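Long-range contacts in SnoaL-like domain-containing protein (Kribbella flavida, PDB 4GB5), which is of unknown function but has a SnoaL-like domain of the NTF2 superfamily, whose cone-shaped fold commonly encloses a pocket for small molecules: residues A21-T30 with R66-H77; T85-I93 with V126-L134. All blocks are in the same frame, centred on the assembly; numbering follows the deposited sequence. Where two conformers were deposited one is given.

Contact 1. Residues A21-T30 with R66-H77; sequences ADIADLKEFT and RASFGAFSATHH
The carboxylate of D25 grips T75 and H77. It joins the last turn of helix 6-25 to the start of strand 74-87, the outermost strand of the sheet within this chain, in an NTF2-like fold. Two donors share D25 OD1: T75 OG1 comes from the anti side at 2.7 Å, and H77 ND1 from the syn side at 2.9 Å. D25 OD2 accepts the backbone N of H77 at 2.8 Å, in a nearly straight bond (167°). Both oxygens therefore hold H77, which fixes its ring as well as its backbone. D25 keeps CG anti to its carbonyl carbon (chi1 -61°), and this swings the carboxylate off the helix end onto the strand. D25 OD2 also accepts from H96 NE2 of the second subunit, so the same group takes part in the subunit interface.

Two waters extend the join. One donates to both A24 O and T75 OG1. Another links D25 O to T75 N.

Beside this polar site, A24 CB lies over a face of the F69 ring, 4.1 Å from its centroid, as a CH-pi contact. Beyond it, F29 CZ packs on F69 CB at 3.7 Å; the two rings are nearly parallel but slid apart. The F29 ring is sandwiched, with R66 CA over one face and the backbone C of K27 over the other.

The helix ends in a Schellman motif, with K27 at positive phi. In one of its two deposited conformers, K27 extends across to the turn after helix 58-69. There K27 NZ meets F72 O at 2.7 Å, almost in line with the carbonyl bond (172°), and F69 O only weakly. A third water donates to K27 O and accepts from both F29 N and R66 NH2.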
loop_
_atom_site.group_PDB
_atom_site.type_symbol
_atom_site.label_atom_id
_atom_site.label_comp_id
_atom_site.label_asym_id
_atom_site.label_seq_id
_atom_site.Cartn_x
_atom_site.Cartn_y
_atom_site.Cartn_z
ATOM N N ALA A 21 5.005 0.021 -11.065
ATOM C CA ALA A 21 4.972 -1.274 -10.352
ATOM C C ALA A 21 4.574 -2.404 -11.253
ATOM O O ALA A 21 5.117 -3.498 -11.155
ATOM C CB ALA A 21 4.074 -1.191 -9.133
ATOM N N ASP A 22 3.704 -2.111 -12.201
ATOM C CA ASP A 22 3.306 -3.115 -13.175
ATOM C C ASP A 22 4.459 -3.562 -14.093
ATOM O O ASP A 22 4.512 -4.719 -14.459
ATOM C CB ASP A 22 2.199 -2.588 -14.085
ATOM C CG ASP A 22 0.851 -2.462 -13.389
ATOM O OD1 ASP A 22 0.596 -3.268 -12.449
ATOM O OD2 ASP A 22 0.019 -1.618 -13.850
ATOM N N ILE A 23 5.375 -2.662 -14.464
ATOM C CA ILE A 23 6.529 -3.059 -15.290
ATOM C C ILE A 23 7.208 -4.251 -14.672
ATOM O O ILE A 23 7.412 -5.286 -15.330
ATOM C CB ILE A 23 7.539 -1.893 -15.458
ATOM C CG1 ILE A 23 6.948 -0.845 -16.393
ATOM C CG2 ILE A 23 8.856 -2.379 -16.057
ATOM C CD1 ILE A 23 7.660 0.497 -16.360
ATOM N N ALA A 24 7.594 -4.122 -13.411
ATOM C CA ALA A 24 8.313 -5.187 -12.765
ATOM C C ALA A 24 7.422 -6.375 -12.503
ATOM O O ALA A 24 7.784 -7.508 -12.798
ATOM C CB ALA A 24 8.881 -4.688 -11.475
ATOM N N ASP A 25 6.249 -6.140 -11.948
ATOM C CA ASP A 25 5.476 -7.241 -11.368
ATOM C C ASP A 25 4.714 -8.038 -12.426
ATOM O O ASP A 25 4.436 -9.239 -12.232
ATOM C CB ASP A 25 4.527 -6.738 -10.275
ATOM C CG ASP A 25 5.235 -6.075 -9.122
ATOM O OD1 ASP A 25 6.441 -6.332 -8.903
ATOM O OD2 ASP A 25 4.599 -5.254 -8.405
ATOM N N LEU A 26 4.408 -7.417 -13.556
ATOM C CA LEU A 26 3.889 -8.156 -14.742
ATOM C C LEU A 26 5.004 -8.591 -15.686
ATOM O O LEU A 26 4.724 -9.252 -16.672
ATOM C CB LEU A 26 2.913 -7.292 -15.541
ATOM C CG LEU A 26 1.639 -6.822 -14.844
ATOM C CD1 LEU A 26 0.904 -5.755 -15.625
ATOM C CD2 LEU A 26 0.732 -8.006 -14.520
ATOM N N LYS A 27 6.247 -8.226 -15.378
ATOM C CA LYS A 27 7.444 -8.504 -16.203
ATOM C C LYS A 27 7.319 -8.076 -17.648
ATOM O O LYS A 27 7.644 -8.823 -18.579
ATOM C CB LYS A 27 7.886 -9.962 -16.110
ATOM C CG LYS A 27 8.666 -10.273 -14.854
ATOM C CD LYS A 27 9.336 -11.627 -14.912
ATOM C CE LYS A 27 9.685 -12.188 -13.557
ATOM N NZ LYS A 27 10.301 -13.522 -13.676
ATOM N N GLU A 28 6.835 -6.862 -17.820
ATOM C CA GLU A 28 6.548 -6.303 -19.119
ATOM C C GLU A 28 7.489 -5.149 -19.339
ATOM O O GLU A 28 7.242 -4.005 -18.951
ATOM C CB GLU A 28 5.087 -5.895 -19.218
ATOM C CG GLU A 28 4.614 -5.956 -20.667
ATOM C CD GLU A 28 5.133 -4.835 -21.511
ATOM O OE1 GLU A 28 6.130 -5.058 -22.222
ATOM O OE2 GLU A 28 4.504 -3.754 -21.477
ATOM N N PHE A 29 8.635 -5.483 -19.917
ATOM C CA PHE A 29 9.756 -4.541 -20.005
ATOM C C PHE A 29 9.938 -3.881 -21.355
ATOM O O PHE A 29 10.963 -3.264 -21.634
ATOM C CB PHE A 29 11.063 -5.265 -19.610
ATOM C CG PHE A 29 10.992 -5.910 -18.258
ATOM C CD1 PHE A 29 10.951 -5.132 -17.116
ATOM C CD2 PHE A 29 10.961 -7.282 -18.147
ATOM C CE1 PHE A 29 10.862 -5.713 -15.852
ATOM C CE2 PHE A 29 10.902 -7.874 -16.881
ATOM C CZ PHE A 29 10.833 -7.075 -15.754
ATOM N N THR A 30 8.959 -4.047 -22.237
ATOM C CA THR A 30 9.074 -3.591 -23.615
ATOM C C THR A 30 8.172 -2.414 -23.924
ATOM O O THR A 30 8.668 -1.343 -24.297
ATOM C CB THR A 30 8.756 -4.788 -24.533
ATOM O OG1 THR A 30 9.721 -5.820 -24.264
ATOM C CG2 THR A 30 8.801 -4.372 -25.963
ATOM N N ARG A 66 14.818 -6.614 -17.516
ATOM C CA ARG A 66 14.428 -7.949 -17.940
ATOM C C ARG A 66 15.404 -9.007 -17.442
ATOM O O ARG A 66 14.988 -10.051 -16.939
ATOM C CB ARG A 66 14.253 -8.027 -19.453
ATOM C CG ARG A 66 14.008 -9.418 -19.942
ATOM C CD ARG A 66 13.839 -9.485 -21.425
ATOM N NE ARG A 66 12.670 -8.727 -21.847
ATOM C CZ ARG A 66 12.702 -7.590 -22.525
ATOM N NH1 ARG A 66 13.851 -7.027 -22.896
ATOM N NH2 ARG A 66 11.560 -6.989 -22.834
ATOM N N ALA A 67 16.693 -8.744 -17.601
ATOM C CA ALA A 67 17.716 -9.667 -17.118
ATOM C C ALA A 67 17.668 -9.874 -15.610
ATOM O O ALA A 67 17.721 -10.995 -15.128
ATOM C CB ALA A 67 19.096 -9.177 -17.558
ATOM N N SER A 68 17.574 -8.801 -14.848
ATOM C CA SER A 68 17.638 -8.934 -13.394
ATOM C C SER A 68 16.353 -9.534 -12.791
ATOM O O SER A 68 16.396 -10.424 -11.923
ATOM C CB SER A 68 18.010 -7.604 -12.735
ATOM O OG SER A 68 17.062 -6.583 -12.983
ATOM N N PHE A 69 15.195 -9.081 -13.249
ATOM C CA PHE A 69 13.945 -9.619 -12.734
ATOM C C PHE A 69 13.713 -11.052 -13.233
ATOM O O PHE A 69 12.916 -11.784 -12.673
ATOM C CB PHE A 69 12.753 -8.670 -13.032
ATOM C CG PHE A 69 12.681 -7.485 -12.123
ATOM C CD1 PHE A 69 12.205 -7.619 -10.830
ATOM C CD2 PHE A 69 13.014 -6.225 -12.546
ATOM C CE1 PHE A 69 12.139 -6.506 -9.972
ATOM C CE2 PHE A 69 12.938 -5.141 -11.703
ATOM C CZ PHE A 69 12.465 -5.284 -10.413
ATOM N N GLY A 70 14.466 -11.491 -14.234
ATOM C CA GLY A 70 14.439 -12.883 -14.656
ATOM C C GLY A 70 14.928 -13.881 -13.617
ATOM O O GLY A 70 14.694 -15.086 -13.717
ATOM N N ALA A 71 15.609 -13.376 -12.598
ATOM C CA ALA A 71 16.080 -14.194 -11.506
ATOM C C ALA A 71 14.934 -14.561 -10.553
ATOM O O ALA A 71 15.107 -15.468 -9.742
ATOM C CB ALA A 71 17.124 -13.460 -10.748
ATOM N N PHE A 72 13.804 -13.852 -10.626
ATOM C CA PHE A 72 12.722 -14.014 -9.642
ATOM C C PHE A 72 11.507 -14.706 -10.178
ATOM O O PHE A 72 11.039 -14.415 -11.282
ATOM C CB PHE A 72 12.319 -12.631 -9.125
ATOM C CG PHE A 72 13.481 -11.881 -8.547
ATOM C CD1 PHE A 72 14.166 -12.405 -7.496
ATOM C CD2 PHE A 72 13.900 -10.668 -9.057
ATOM C CE1 PHE A 72 15.255 -11.773 -6.946
ATOM C CE2 PHE A 72 15.029 -10.012 -8.486
ATOM C CZ PHE A 72 15.699 -10.583 -7.466
ATOM N N SER A 73 10.942 -15.610 -9.377
ATOM C CA SER A 73 9.685 -16.212 -9.747
ATOM C C SER A 73 8.555 -15.196 -9.822
ATOM O O SER A 73 7.616 -15.318 -10.664
ATOM C CB SER A 73 9.302 -17.252 -8.729
ATOM O OG SER A 73 10.210 -18.300 -8.803
ATOM N N ALA A 74 8.591 -14.235 -8.907
ATOM C CA ALA A 74 7.606 -13.192 -8.844
ATOM C C ALA A 74 8.178 -12.054 -8.041
ATOM O O ALA A 74 9.114 -12.242 -7.261
ATOM C CB ALA A 74 6.327 -13.679 -8.188
ATOM N N THR A 75 7.601 -10.885 -8.233
ATOM C CA THR A 75 7.864 -9.747 -7.390
ATOM C C THR A 75 6.560 -9.040 -7.071
ATOM O O THR A 75 5.560 -9.222 -7.767
ATOM C CB THR A 75 8.840 -8.757 -8.017
ATOM O OG1 THR A 75 8.329 -8.298 -9.266
ATOM C CG2 THR A 75 10.204 -9.363 -8.273
ATOM N N HIS A 76 6.567 -8.214 -6.020
ATOM C CA HIS A 76 5.445 -7.351 -5.716
ATOM C C HIS A 76 5.974 -6.048 -5.127
ATOM O O HIS A 76 6.660 -6.037 -4.106
ATOM C CB HIS A 76 4.473 -7.987 -4.706
ATOM C CG HIS A 76 3.171 -7.253 -4.580
ATOM N ND1 HIS A 76 2.155 -7.433 -5.490
ATOM C CD2 HIS A 76 2.738 -6.343 -3.692
ATOM C CE1 HIS A 76 1.143 -6.659 -5.157
ATOM N NE2 HIS A 76 1.472 -5.985 -4.080
ATOM N N HIS A 77 5.636 -4.960 -5.805
ATOM C CA HIS A 77 5.951 -3.625 -5.353
ATOM C C HIS A 77 4.709 -2.964 -4.845
ATOM O O HIS A 77 3.808 -2.706 -5.643
ATOM C CB HIS A 77 6.544 -2.769 -6.484
ATOM C CG HIS A 77 7.891 -3.211 -6.933
ATOM N ND1 HIS A 77 8.086 -4.404 -7.576
ATOM C CD2 HIS A 77 9.099 -2.605 -6.876
ATOM C CE1 HIS A 77 9.372 -4.546 -7.863
ATOM N NE2 HIS A 77 10.008 -3.457 -7.460
HETATM O O HOH W 1 8.754 -9.669 -11.541
HETATM O O HOH W 2 6.035 -11.072 -10.761
HETATM O O HOH W 3 9.029 -8.046 -21.304
#

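Contact 2. Residues T85-I93 with V126-L134; sequences TIDSDRATI and VRTADGWRL
The carbonyl oxygen of D89 accepts the backbone N of R127 at 2.8 Å, and V126 CA adds a CA-H...O contact to the same atom at 3.3 Å. The N-H of R127 points well at the oxygen (163°) but comes from above the carbonyl plane. Two beta hairpins of the NTF2-like sheet meet here. The first turns at D87-R90 with a type II' turn, the second at T128-G131 with a type I turn. R90 and V126 form an antiparallel non-hydrogen-bonded pair where their inner strands run side by side.

R127 and W132 lie on one another beside the first turn. R127 CB sits over the centre of the indole, 3.7 Å above its plane. The side chain starts with CG anti to the backbone N (chi1 -176°), then bends twice, and this folds the guanidinium back so that one face covers W132 CZ2. R127 NH1 reaches S88 O in a weak bond. D9 on helix 6-25 completes the set: its OD1 takes a salt bridge from R127 NH2 and a hydrogen bond from W132 NE1.

The six-membered end of the indole packs against the first hairpin. S88 O stands at its edge, 3.5 Å from W132 CH2. A91 CB touches W132 CZ3 at 4.0 Å, and I86 CG2 approaches W132 CH2 obliquely. Replacing W132 with an alanine would probably open a gap against the first hairpin, take the indole N-H from D9 and leave the R127 side chain without the surface it lies on.

The second turn is braced from within. T128 OG1 accepts from D130 N in an ST turn, and it donates in turn to a lone pair of G131 O at 2.7 Å.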
loop_
_atom_site.group_PDB
_atom_site.type_symbol
_atom_site.label_atom_id
_atom_site.label_comp_id
_atom_site.label_asym_id
_atom_site.label_seq_id
_atom_site.Cartn_x
_atom_site.Cartn_y
_atom_site.Cartn_z
ATOM N N THR A 85 4.756 17.231 -5.711
ATOM C CA THR A 85 4.887 18.660 -5.869
ATOM C C THR A 85 5.016 18.967 -7.332
ATOM O O THR A 85 5.910 18.444 -7.970
ATOM C CB THR A 85 6.117 19.142 -5.099
ATOM O OG1 THR A 85 6.040 18.647 -3.741
ATOM C CG2 THR A 85 6.192 20.658 -5.074
ATOM N N ILE A 86 4.117 19.787 -7.880
ATOM C CA ILE A 86 4.059 20.033 -9.308
ATOM C C ILE A 86 4.400 21.498 -9.604
ATOM O O ILE A 86 3.955 22.406 -8.890
ATOM C CB ILE A 86 2.664 19.752 -9.849
ATOM C CG1 ILE A 86 2.297 18.297 -9.552
ATOM C CG2 ILE A 86 2.594 20.051 -11.336
ATOM C CD1 ILE A 86 0.802 17.999 -9.728
ATOM N N ASP A 87 5.207 21.715 -10.633
ATOM C CA ASP A 87 5.525 23.058 -11.104
ATOM C C ASP A 87 5.435 22.977 -12.614
ATOM O O ASP A 87 6.371 22.553 -13.279
ATOM C CB ASP A 87 6.933 23.433 -10.636
ATOM C CG ASP A 87 7.370 24.807 -11.098
ATOM O OD1 ASP A 87 6.554 25.505 -11.723
ATOM O OD2 ASP A 87 8.535 25.165 -10.825
ATOM N N SER A 88 4.266 23.351 -13.131
ATOM C CA SER A 88 3.965 23.315 -14.559
ATOM C C SER A 88 4.190 21.941 -15.174
ATOM O O SER A 88 3.403 21.038 -14.930
ATOM C CB SER A 88 4.739 24.373 -15.325
ATOM O OG SER A 88 4.247 24.426 -16.654
ATOM N N ASP A 89 5.266 21.764 -15.954
ATOM C CA ASP A 89 5.510 20.475 -16.630
ATOM C C ASP A 89 6.572 19.615 -15.936
ATOM O O ASP A 89 7.099 18.678 -16.529
ATOM C CB ASP A 89 5.873 20.677 -18.124
ATOM C CG ASP A 89 7.191 21.367 -18.334
ATOM O OD1 ASP A 89 7.693 22.003 -17.382
ATOM O OD2 ASP A 89 7.726 21.288 -19.475
ATOM N N ARG A 90 6.877 19.930 -14.679
ATOM C CA ARG A 90 7.766 19.093 -13.841
ATOM C C ARG A 90 7.118 18.786 -12.508
ATOM O O ARG A 90 6.301 19.527 -12.023
ATOM C CB ARG A 90 9.069 19.822 -13.540
ATOM C CG ARG A 90 9.828 20.207 -14.764
ATOM C CD ARG A 90 11.197 20.797 -14.371
ATOM N NE ARG A 90 12.005 21.161 -15.538
ATOM C CZ ARG A 90 12.875 20.352 -16.139
ATOM N NH1 ARG A 90 13.086 19.123 -15.687
ATOM N NH2 ARG A 90 13.530 20.789 -17.224
ATOM N N ALA A 91 7.497 17.652 -11.938
ATOM C CA ALA A 91 7.050 17.317 -10.611
ATOM C C ALA A 91 8.111 16.525 -9.885
ATOM O O ALA A 91 8.937 15.854 -10.504
ATOM C CB ALA A 91 5.722 16.507 -10.649
ATOM N N THR A 92 8.056 16.600 -8.565
ATOM C CA THR A 92 8.788 15.672 -7.716
ATOM C C THR A 92 7.817 14.797 -6.964
ATOM O O THR A 92 6.719 15.240 -6.621
ATOM C CB THR A 92 9.674 16.386 -6.695
ATOM O OG1 THR A 92 8.868 17.226 -5.859
ATOM C CG2 THR A 92 10.677 17.260 -7.406
ATOM N N ILE A 93 8.198 13.554 -6.735
ATOM C CA ILE A 93 7.373 12.669 -5.958
ATOM C C ILE A 93 8.235 11.923 -4.974
ATOM O O ILE A 93 9.177 11.244 -5.357
ATOM C CB ILE A 93 6.696 11.627 -6.812
ATOM C CG1 ILE A 93 6.008 12.238 -8.032
ATOM C CG2 ILE A 93 5.727 10.832 -5.962
ATOM C CD1 ILE A 93 6.819 12.363 -9.259
ATOM N N VAL A 126 8.089 14.458 -15.737
ATOM C CA VAL A 126 7.933 15.523 -16.703
ATOM C C VAL A 126 6.695 15.300 -17.534
ATOM O O VAL A 126 6.293 14.142 -17.816
ATOM C CB VAL A 126 9.153 15.662 -17.619
ATOM C CG1 VAL A 126 10.374 16.009 -16.806
ATOM C CG2 VAL A 126 9.402 14.441 -18.383
ATOM N N ARG A 127 6.047 16.401 -17.877
ATOM C CA ARG A 127 4.862 16.316 -18.703
ATOM C C ARG A 127 5.287 16.325 -20.166
ATOM O O ARG A 127 5.741 17.324 -20.703
ATOM C CB ARG A 127 3.896 17.470 -18.395
ATOM C CG ARG A 127 2.564 17.383 -19.164
ATOM C CD ARG A 127 1.996 18.788 -19.523
ATOM N NE ARG A 127 1.828 19.661 -18.361
ATOM C CZ ARG A 127 0.848 19.534 -17.470
ATOM N NH1 ARG A 127 0.762 20.365 -16.437
ATOM N NH2 ARG A 127 -0.054 18.569 -17.612
ATOM N N THR A 128 5.188 15.166 -20.803
ATOM C CA THR A 128 5.531 15.066 -22.218
ATOM C C THR A 128 4.309 15.289 -23.048
ATOM O O THR A 128 3.196 15.403 -22.546
ATOM C CB THR A 128 6.103 13.698 -22.603
ATOM O OG1 THR A 128 5.040 12.728 -22.747
ATOM C CG2 THR A 128 7.148 13.258 -21.624
ATOM N N ALA A 129 4.512 15.362 -24.358
ATOM C CA ALA A 129 3.387 15.475 -25.252
ATOM C C ALA A 129 2.426 14.299 -25.189
ATOM O O ALA A 129 1.269 14.416 -25.601
ATOM C CB ALA A 129 3.884 15.679 -26.688
ATOM N N ASP A 130 2.901 13.162 -24.688
ATOM C CA ASP A 130 2.083 11.961 -24.542
ATOM C C ASP A 130 1.724 11.681 -23.072
ATOM O O ASP A 130 1.366 10.567 -22.699
ATOM C CB ASP A 130 2.815 10.752 -25.130
ATOM C CG ASP A 130 2.999 10.859 -26.628
ATOM O OD1 ASP A 130 1.974 10.941 -27.344
ATOM O OD2 ASP A 130 4.163 10.862 -27.084
ATOM N N GLY A 131 1.811 12.716 -22.244
ATOM C CA GLY A 131 1.424 12.601 -20.852
ATOM C C GLY A 131 2.616 12.587 -19.904
ATOM O O GLY A 131 3.780 12.651 -20.318
ATOM N N TRP A 132 2.323 12.540 -18.617
ATOM C CA TRP A 132 3.370 12.508 -17.600
ATOM C C TRP A 132 4.236 11.272 -17.734
ATOM O O TRP A 132 3.726 10.159 -17.990
ATOM C CB TRP A 132 2.779 12.607 -16.203
ATOM C CG TRP A 132 2.270 13.989 -15.883
ATOM C CD1 TRP A 132 0.979 14.455 -16.038
ATOM C CD2 TRP A 132 3.038 15.103 -15.389
ATOM N NE1 TRP A 132 0.912 15.778 -15.663
ATOM C CE2 TRP A 132 2.154 16.195 -15.246
ATOM C CE3 TRP A 132 4.378 15.262 -15.001
ATOM C CZ2 TRP A 132 2.576 17.442 -14.765
ATOM C CZ3 TRP A 132 4.803 16.507 -14.535
ATOM C CH2 TRP A 132 3.899 17.578 -14.426
ATOM N N ARG A 133 5.537 11.447 -17.488
ATOM C CA ARG A 133 6.477 10.332 -17.456
ATOM C C ARG A 133 7.479 10.523 -16.333
ATOM O O ARG A 133 7.840 11.656 -15.985
ATOM C CB ARG A 133 7.299 10.284 -18.784
ATOM C CG ARG A 133 6.500 9.970 -20.072
ATOM C CD ARG A 133 5.940 8.566 -20.066
ATOM N NE ARG A 133 5.291 8.223 -21.334
ATOM C CZ ARG A 133 4.040 8.510 -21.640
ATOM N NH1 ARG A 133 3.252 9.142 -20.804
ATOM N NH2 ARG A 133 3.560 8.113 -22.820
ATOM N N LEU A 134 7.941 9.417 -15.777
ATOM C CA LEU A 134 8.961 9.451 -14.746
ATOM C C LEU A 134 10.341 9.564 -15.412
ATOM O O LEU A 134 10.765 8.664 -16.153
ATOM C CB LEU A 134 8.900 8.184 -13.877
ATOM C CG LEU A 134 7.672 7.988 -12.998
ATOM C CD1 LEU A 134 7.703 6.678 -12.268
ATOM C CD2 LEU A 134 7.561 9.128 -12.000
#

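Helix 6-25 opens the modelled chain and serves both contacts: D9 near its start meets contact 2, and its last turn belongs to contact 1. Contact 1 closes the loop of residues 31-65, bringing the end of helix 58-69 and the start of strand 74-87 back to that helix. The chain then runs along strand 74-87 to the first hairpin of contact 2. Contact 2 closes residues 94-125 by bringing the hairpin of strands 114-128 and 131-145 alongside. The two contacts follow in series, neither nested nor crossed. Their centres are about 25 Å apart, on opposite sides of the chain's centre. Together they join the sheet to helix 6-25 near both of its ends.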